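Local atomic coordinates of protein CT_858 (Chlamydia trachomatis, PDB entry 3DOR), a protein that probably acts as a serine-type endopeptidase, the secreted chlamydial protease CPAF, which in its mature form is a dimer. Residues 43-46 with 47-51; 7-10 with 11-14; 32-36 with 37-41. One frame throughout, in Å; residues are numbered along the deposited sequence.

Contact 1: residues 43-46 with 47-51; sequences AQQK and LRTQE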
loop_
_atom_site.group_PDB
_atom_site.type_symbol
_atom_site.label_atom_id
_atom_site.label_comp_id
_atom_site.label_asym_id
_atom_site.label_seq_id
_atom_site.Cartn_x
_atom_site.Cartn_y
_atom_site.Cartn_z
ATOM N N ALA B 43 -25.438 -7.449 -13.559
ATOM C CA ALA B 43 -25.178 -6.312 -12.680
ATOM C C ALA B 43 -25.404 -5.012 -13.436
ATOM O O ALA B 43 -26.035 -4.093 -12.920
ATOM C CB ALA B 43 -23.748 -6.363 -12.152
ATOM N N GLN B 44 -24.885 -4.946 -14.660
ATOM C CA GLN B 44 -25.029 -3.754 -15.499
ATOM C C GLN B 44 -26.494 -3.387 -15.657
ATOM O O GLN B 44 -26.883 -2.227 -15.489
ATOM C CB GLN B 44 -24.422 -3.997 -16.882
ATOM C CG GLN B 44 -22.929 -4.247 -16.868
ATOM C CD GLN B 44 -22.381 -4.530 -18.248
ATOM O OE1 GLN B 44 -22.627 -3.777 -19.191
ATOM N NE2 GLN B 44 -21.631 -5.613 -18.376
ATOM N N GLN B 45 -27.308 -4.383 -15.981
ATOM C CA GLN B 45 -28.730 -4.147 -16.151
ATOM C C GLN B 45 -29.377 -3.593 -14.896
ATOM O O GLN B 45 -30.222 -2.703 -14.971
ATOM C CB GLN B 45 -29.435 -5.425 -16.590
ATOM C CG GLN B 45 -29.441 -5.583 -18.092
ATOM C CD GLN B 45 -30.006 -4.350 -18.779
ATOM O OE1 GLN B 45 -31.134 -3.934 -18.497
ATOM N NE2 GLN B 45 -29.223 -3.756 -19.678
ATOM N N LYS B 46 -28.984 -4.110 -13.740
ATOM C CA LYS B 46 -29.552 -3.613 -12.500
ATOM C C LYS B 46 -29.220 -2.131 -12.350
ATOM O O LYS B 46 -30.033 -1.350 -11.864
ATOM C CB LYS B 46 -29.018 -4.410 -11.305
ATOM C CG LYS B 46 -29.487 -5.856 -11.295
ATOM C CD LYS B 46 -29.212 -6.567 -9.967
ATOM C CE LYS B 46 -27.736 -6.858 -9.761
ATOM N NZ LYS B 46 -27.505 -7.613 -8.497
ATOM N N LEU B 47 -28.024 -1.744 -12.781
ATOM C CA LEU B 47 -27.598 -0.352 -12.686
ATOM C C LEU B 47 -28.272 0.515 -13.751
ATOM O O LEU B 47 -28.685 1.643 -13.479
ATOM C CB LEU B 47 -26.077 -0.255 -12.839
ATOM C CG LEU B 47 -25.190 -0.838 -11.737
ATOM C CD1 LEU B 47 -23.761 -0.898 -12.230
ATOM C CD2 LEU B 47 -25.288 0.009 -10.478
ATOM N N ARG B 48 -28.386 -0.018 -14.963
ATOM C CA ARG B 48 -28.995 0.720 -16.065
ATOM C C ARG B 48 -30.507 0.890 -15.954
ATOM O O ARG B 48 -31.053 1.921 -16.345
ATOM C CB ARG B 48 -28.665 0.044 -17.396
ATOM C CG ARG B 48 -27.211 0.144 -17.800
ATOM C CD ARG B 48 -27.054 -0.169 -19.272
ATOM N NE ARG B 48 -26.042 0.678 -19.895
ATOM C CZ ARG B 48 -24.782 0.314 -20.107
ATOM N NH1 ARG B 48 -24.366 -0.895 -19.749
ATOM N NH2 ARG B 48 -23.935 1.163 -20.678
ATOM N N THR B 49 -31.185 -0.116 -15.416
ATOM C CA THR B 49 -32.635 -0.061 -15.288
ATOM C C THR B 49 -33.114 0.752 -14.086
ATOM O O THR B 49 -34.304 0.799 -13.789
ATOM C CB THR B 49 -33.221 -1.488 -15.227
ATOM O OG1 THR B 49 -32.781 -2.222 -16.378
ATOM C CG2 THR B 49 -34.746 -1.452 -15.229
ATOM N N GLN B 50 -32.184 1.409 -13.404
ATOM C CA GLN B 50 -32.528 2.228 -12.246
ATOM C C GLN B 50 -32.755 3.685 -12.627
ATOM O O GLN B 50 -32.049 4.231 -13.477
ATOM C CB GLN B 50 -31.419 2.151 -11.199
ATOM C CG GLN B 50 -31.642 1.096 -10.145
ATOM C CD GLN B 50 -32.851 1.387 -9.277
ATOM O OE1 GLN B 50 -33.006 2.492 -8.757
ATOM N NE2 GLN B 50 -33.711 0.390 -9.109
ATOM N N GLU B 51 -33.741 4.314 -11.993
ATOM C CA GLU B 51 -34.051 5.712 -12.272
ATOM C C GLU B 51 -32.869 6.599 -11.906
ATOM O O GLU B 51 -31.972 6.830 -12.718
ATOM C CB GLU B 51 -35.281 6.161 -11.480
ATOM C CG GLU B 51 -36.570 5.475 -11.884
ATOM C CD GLU B 51 -37.795 6.166 -11.313
ATOM O OE1 GLU B 51 -38.015 7.354 -11.641
ATOM O OE2 GLU B 51 -38.538 5.526 -10.534
#

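Contact 2: residues 7-10 with 11-14; sequences ALQD and LSFL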
loop_
_atom_site.group_PDB
_atom_site.type_symbol
_atom_site.label_atom_id
_atom_site.label_comp_id
_atom_site.label_asym_id
_atom_site.label_seq_id
_atom_site.Cartn_x
_atom_site.Cartn_y
_atom_site.Cartn_z
ATOM N N ALA B 7 -20.528 3.892 -11.826
ATOM C CA ALA B 7 -20.775 2.548 -11.328
ATOM C C ALA B 7 -20.468 1.544 -12.426
ATOM O O ALA B 7 -19.830 0.523 -12.185
ATOM C CB ALA B 7 -22.225 2.410 -10.876
ATOM N N LEU B 8 -20.925 1.839 -13.638
ATOM C CA LEU B 8 -20.682 0.956 -14.769
ATOM C C LEU B 8 -19.188 0.891 -15.060
ATOM O O LEU B 8 -18.646 -0.177 -15.367
ATOM C CB LEU B 8 -21.426 1.466 -16.008
ATOM C CG LEU B 8 -22.937 1.217 -16.095
ATOM C CD1 LEU B 8 -23.556 2.141 -17.148
ATOM C CD2 LEU B 8 -23.194 -0.243 -16.449
ATOM N N GLN B 9 -18.528 2.042 -14.968
ATOM C CA GLN B 9 -17.095 2.116 -15.227
ATOM C C GLN B 9 -16.334 1.243 -14.231
ATOM O O GLN B 9 -15.517 0.406 -14.610
ATOM C CB GLN B 9 -16.610 3.561 -15.096
ATOM C CG GLN B 9 -15.676 4.009 -16.201
ATOM C CD GLN B 9 -14.505 3.070 -16.398
ATOM O OE1 GLN B 9 -13.706 2.855 -15.486
ATOM N NE2 GLN B 9 -14.397 2.502 -17.596
ATOM N N ASP B 10 -16.611 1.436 -12.948
ATOM C CA ASP B 10 -15.921 0.670 -11.924
ATOM C C ASP B 10 -16.269 -0.815 -11.982
ATOM O O ASP B 10 -15.423 -1.667 -11.699
ATOM C CB ASP B 10 -16.209 1.274 -10.544
ATOM C CG ASP B 10 -15.674 2.695 -10.418
ATOM O OD1 ASP B 10 -14.539 2.941 -10.884
ATOM O OD2 ASP B 10 -16.374 3.565 -9.858
ATOM N N LEU B 11 -17.502 -1.123 -12.373
ATOM C CA LEU B 11 -17.926 -2.514 -12.493
ATOM C C LEU B 11 -17.057 -3.136 -13.578
ATOM O O LEU B 11 -16.508 -4.226 -13.409
ATOM C CB LEU B 11 -19.397 -2.597 -12.922
ATOM C CG LEU B 11 -20.202 -3.875 -12.647
ATOM C CD1 LEU B 11 -21.462 -3.849 -13.493
ATOM C CD2 LEU B 11 -19.405 -5.118 -12.964
ATOM N N SER B 12 -16.924 -2.425 -14.693
ATOM C CA SER B 12 -16.130 -2.931 -15.804
ATOM C C SER B 12 -14.691 -3.156 -15.370
ATOM O O SER B 12 -14.029 -4.077 -15.845
ATOM C CB SER B 12 -16.167 -1.960 -16.992
ATOM O OG SER B 12 -15.391 -0.802 -16.735
ATOM N N PHE B 13 -14.196 -2.307 -14.476
ATOM C CA PHE B 13 -12.833 -2.481 -14.000
ATOM C C PHE B 13 -12.744 -3.758 -13.162
ATOM O O PHE B 13 -11.825 -4.564 -13.337
ATOM C CB PHE B 13 -12.383 -1.284 -13.161
ATOM C CG PHE B 13 -10.965 -1.398 -12.670
ATOM C CD1 PHE B 13 -9.912 -1.521 -13.575
ATOM C CD2 PHE B 13 -10.683 -1.399 -11.308
ATOM C CE1 PHE B 13 -8.593 -1.642 -13.133
ATOM C CE2 PHE B 13 -9.368 -1.518 -10.848
ATOM C CZ PHE B 13 -8.319 -1.639 -11.762
ATOM N N LEU B 14 -13.703 -3.948 -12.259
ATOM C CA LEU B 14 -13.712 -5.144 -11.422
ATOM C C LEU B 14 -13.790 -6.388 -12.286
ATOM O O LEU B 14 -13.055 -7.346 -12.076
ATOM C CB LEU B 14 -14.895 -5.128 -10.463
ATOM C CG LEU B 14 -14.931 -4.029 -9.412
ATOM C CD1 LEU B 14 -16.154 -4.264 -8.535
ATOM C CD2 LEU B 14 -13.646 -4.033 -8.577
#

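Contact 3: residues 32-36 with 37-41; sequences LGWDL and VQSSV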
loop_
_atom_site.group_PDB
_atom_site.type_symbol
_atom_site.label_atom_id
_atom_site.label_comp_id
_atom_site.label_asym_id
_atom_site.label_seq_id
_atom_site.Cartn_x
_atom_site.Cartn_y
_atom_site.Cartn_z
ATOM N N LEU B 32 -20.028 -23.476 -8.959
ATOM C CA LEU B 32 -21.254 -22.685 -8.886
ATOM C C LEU B 32 -22.034 -22.598 -10.203
ATOM O O LEU B 32 -23.200 -22.212 -10.201
ATOM C CB LEU B 32 -20.931 -21.256 -8.452
ATOM C CG LEU B 32 -20.141 -21.011 -7.166
ATOM C CD1 LEU B 32 -19.895 -19.520 -7.027
ATOM C CD2 LEU B 32 -20.915 -21.536 -5.963
ATOM N N GLY B 33 -21.402 -22.948 -11.321
ATOM C CA GLY B 33 -22.083 -22.829 -12.600
ATOM C C GLY B 33 -22.109 -21.340 -12.904
ATOM O O GLY B 33 -22.921 -20.833 -13.686
ATOM N N TRP B 34 -21.190 -20.637 -12.250
ATOM C CA TRP B 34 -21.040 -19.201 -12.381
ATOM C C TRP B 34 -20.404 -18.819 -13.718
ATOM O O TRP B 34 -19.590 -19.567 -14.262
ATOM C CB TRP B 34 -20.175 -18.703 -11.224
ATOM C CG TRP B 34 -19.666 -17.311 -11.356
ATOM C CD1 TRP B 34 -20.290 -16.165 -10.962
ATOM C CD2 TRP B 34 -18.399 -16.919 -11.895
ATOM N NE1 TRP B 34 -19.483 -15.077 -11.218
ATOM C CE2 TRP B 34 -18.319 -15.513 -11.793
ATOM C CE3 TRP B 34 -17.324 -17.621 -12.456
ATOM C CZ2 TRP B 34 -17.197 -14.793 -12.228
ATOM C CZ3 TRP B 34 -16.206 -16.902 -12.890
ATOM C CH2 TRP B 34 -16.157 -15.502 -12.773
ATOM N N ASP B 35 -20.782 -17.656 -14.241
ATOM C CA ASP B 35 -20.231 -17.160 -15.501
ATOM C C ASP B 35 -19.982 -15.668 -15.370
ATOM O O ASP B 35 -20.905 -14.891 -15.121
ATOM C CB ASP B 35 -21.187 -17.392 -16.674
ATOM C CG ASP B 35 -20.628 -16.849 -17.985
ATOM O OD1 ASP B 35 -19.705 -17.477 -18.550
ATOM O OD2 ASP B 35 -21.096 -15.781 -18.436
ATOM N N LEU B 36 -18.728 -15.278 -15.560
ATOM C CA LEU B 36 -18.320 -13.887 -15.439
ATOM C C LEU B 36 -19.107 -12.883 -16.286
ATOM O O LEU B 36 -19.743 -11.981 -15.749
ATOM C CB LEU B 36 -16.823 -13.768 -15.743
ATOM C CG LEU B 36 -16.229 -12.356 -15.661
ATOM C CD1 LEU B 36 -16.728 -11.620 -14.417
ATOM C CD2 LEU B 36 -14.721 -12.463 -15.649
ATOM N N VAL B 37 -19.058 -13.035 -17.603
ATOM C CA VAL B 37 -19.764 -12.120 -18.496
ATOM C C VAL B 37 -21.235 -11.984 -18.115
ATOM O O VAL B 37 -21.748 -10.878 -17.967
ATOM C CB VAL B 37 -19.666 -12.592 -19.967
ATOM C CG1 VAL B 37 -20.419 -11.630 -20.879
ATOM C CG2 VAL B 37 -18.207 -12.682 -20.382
ATOM N N GLN B 38 -21.907 -13.115 -17.944
ATOM C CA GLN B 38 -23.320 -13.118 -17.579
ATOM C C GLN B 38 -23.615 -12.426 -16.238
ATOM O O GLN B 38 -24.592 -11.681 -16.121
ATOM C CB GLN B 38 -23.834 -14.559 -17.571
ATOM C CG GLN B 38 -25.301 -14.697 -17.229
ATOM C CD GLN B 38 -25.521 -15.168 -15.810
ATOM O OE1 GLN B 38 -25.178 -16.299 -15.458
ATOM N NE2 GLN B 38 -26.090 -14.299 -14.979
ATOM N N SER B 39 -22.783 -12.664 -15.226
ATOM C CA SER B 39 -22.987 -12.020 -13.925
ATOM C C SER B 39 -22.783 -10.518 -14.103
ATOM O O SER B 39 -23.470 -9.703 -13.488
ATOM C CB SER B 39 -21.979 -12.537 -12.888
ATOM O OG SER B 39 -22.059 -13.944 -12.731
ATOM N N SER B 40 -21.818 -10.158 -14.939
ATOM C CA SER B 40 -21.533 -8.754 -15.195
ATOM C C SER B 40 -22.719 -8.109 -15.911
ATOM O O SER B 40 -23.226 -7.064 -15.488
ATOM C CB SER B 40 -20.276 -8.618 -16.051
ATOM O OG SER B 40 -19.928 -7.252 -16.206
ATOM N N VAL B 41 -23.158 -8.739 -16.995
ATOM C CA VAL B 41 -24.291 -8.229 -17.755
ATOM C C VAL B 41 -25.494 -8.031 -16.847
ATOM O O VAL B 41 -26.231 -7.053 -16.980
ATOM C CB VAL B 41 -24.668 -9.190 -18.906
ATOM C CG1 VAL B 41 -26.068 -8.881 -19.420
ATOM C CG2 VAL B 41 -23.662 -9.043 -20.036
HETATM O O HOH W 1 -23.369 -16.371 -13.276
#

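Contact 1: residues 43-46 with 47-51
Gln-44 lies alongside Arg-48, one helical turn on, the two side chains running the same way. Gln-44 is extended beyond CG (chi2 178°), which brings its amide up to the guanidinium; OE1 stands 3.4 Å from Arg-48 NH1, at the edge of the guanidinium and in its plane, while the amide itself is turned 54° from that plane. The other end of the amide is tied back along the same helix, NE2 bonding to Ser-40 OG. The aliphatic root of Arg-48 passes over the turn, CG 3.3 Å from Gln-44 O, the carbonyl that also takes the N-H of Arg-48 at 2.7 Å.

Thr-49 is the first residue beyond the helix. Gln-45 O is gripped twice by it, by the backbone N at 2.8 Å and by OG1 at 3.0 Å, the two donors reaching the carbonyl from opposite faces of its plane. OG1 is put there by a chi1 of -55°, which sets it beside the threonine's own N. A hydroxyl thus doubles the i to i+4 bond just where helical geometry stops. Past it, Gln-50 sets CG 3.4 Å from Lys-46 O.

Leu-47, buried, has its CG 3.6 Å from Ala-43 O, and its N bonds the same oxygen. Its side chain meets Ala-7 of helix 2-20 and Cys-58 and Val-61 of helix 55-67; Arg-48 rests on Leu-8 of the former, Gln-50 on Phe-57 of the latter.

Contact 2: residues 7-10 with 11-14
Ser-12 turns its hydroxyl back onto the carbonyl of Gln-9, and Phe-13 N bonds the same oxygen at 3.0 Å. The hydroxyl reaches that carbonyl because chi1 of 73° holds OG between the serine's own N and carbonyl carbon; the modelled separation of OG from Gln-9 O is very short, so its exact length is doubtful. The Gln-9 side chain brings NE2 to 3.6 Å from Ser-12 OG, a loose approach of the amide to the hydroxyl.

On another side of the turn, Leu-11 lays CB 3.2 Å from Ala-7 O while its N bonds that oxygen at 2.9 Å. Leu-14 repeats the pattern on Asp-10: N bonds Asp-10 O at 2.9 Å, and CG comes within 3.3 Å of the same carbonyl oxygen. Ser-12 N closes on Leu-8 O in the same way, so four successive i to i+4 bonds run through this part of helix 2-20. If the short approach is taken at face value, the serine hydroxyl adds an i to i+3 bond inside a regular helix.

What surrounds the turn differs from side to side. Leu-11 packs on Ala-43 and Gln-44 of helix 36-48 and on Leu-62 and Phe-65 of helix 55-67, so that helix 2-20 packs on both helices. Asp-10 OD2 bonds Thr-505 OG1, and Leu-14 touches Cys-510 of strand 507-518. Phe-13, with CG anti to the backbone N (chi1 -179°), sends its ring to the dimer interface: it stacks on Phe-13 of the second subunit and meets Phe-501 of its own chain edge-to-face, while His-16 of the second subunit packs on Gln-9 and Asp-10.

Contact 3: residues 32-36 with 37-41
Asp-35 caps the start of helix 36-48 through its side chain. With CG anti to the backbone N (chi1 179°), OD2 swings forward to accept from Gln-38 N at 2.8 Å, a nearly straight N-cap bond made on the anti side of the carboxylate; the same oxygen lies 3.1 Å from Gln-38 CB. Across this junction the carboxylate and the Gln-38 amide are only 22° out of parallel.

Ser-39 fastens the next step. Its chi1 of -58° sets OG beside its own N, and both atoms bond Asp-35 O: N at 2.9 Å nearly in line with the carbonyl, OG at 2.8 Å from above the carbonyl plane. Trp-34 brings NE1 to 3.2 Å from Ser-39 OG at an oblique approach, without a bond. One water joins the pieces, accepting from Asp-35 N and donating to Gln-38 OE1 and Ser-39 OG, a bridge consistent with the bend of Gln-38 at chi2.

The acid thus meets an N-H of the first helical turn, and its negative charge would probably be stabilised by the positive end of the helix dipole.

From the N terminus, contact 2 (7-10 with 11-14) comes first, within helix 2-20; contact 3 (32-36 with 37-41) then follows helix 25-32 and opens helix 36-48, and contact 1 (43-46 with 47-51) ends that helix. The three stand in series, none nested or crossed, and each closes about a turn of chain. Contacts 3 and 1 adjoin in sequence at the two ends of one helix, their centres about 16 Å apart. Contact 2 bears on both: it packs on contact 1 and, through Leu-11 CD2, touches Ser-40 OG of contact 3. Together they pack helices 2-20 and 36-48 against each other, with helix 55-67 against both.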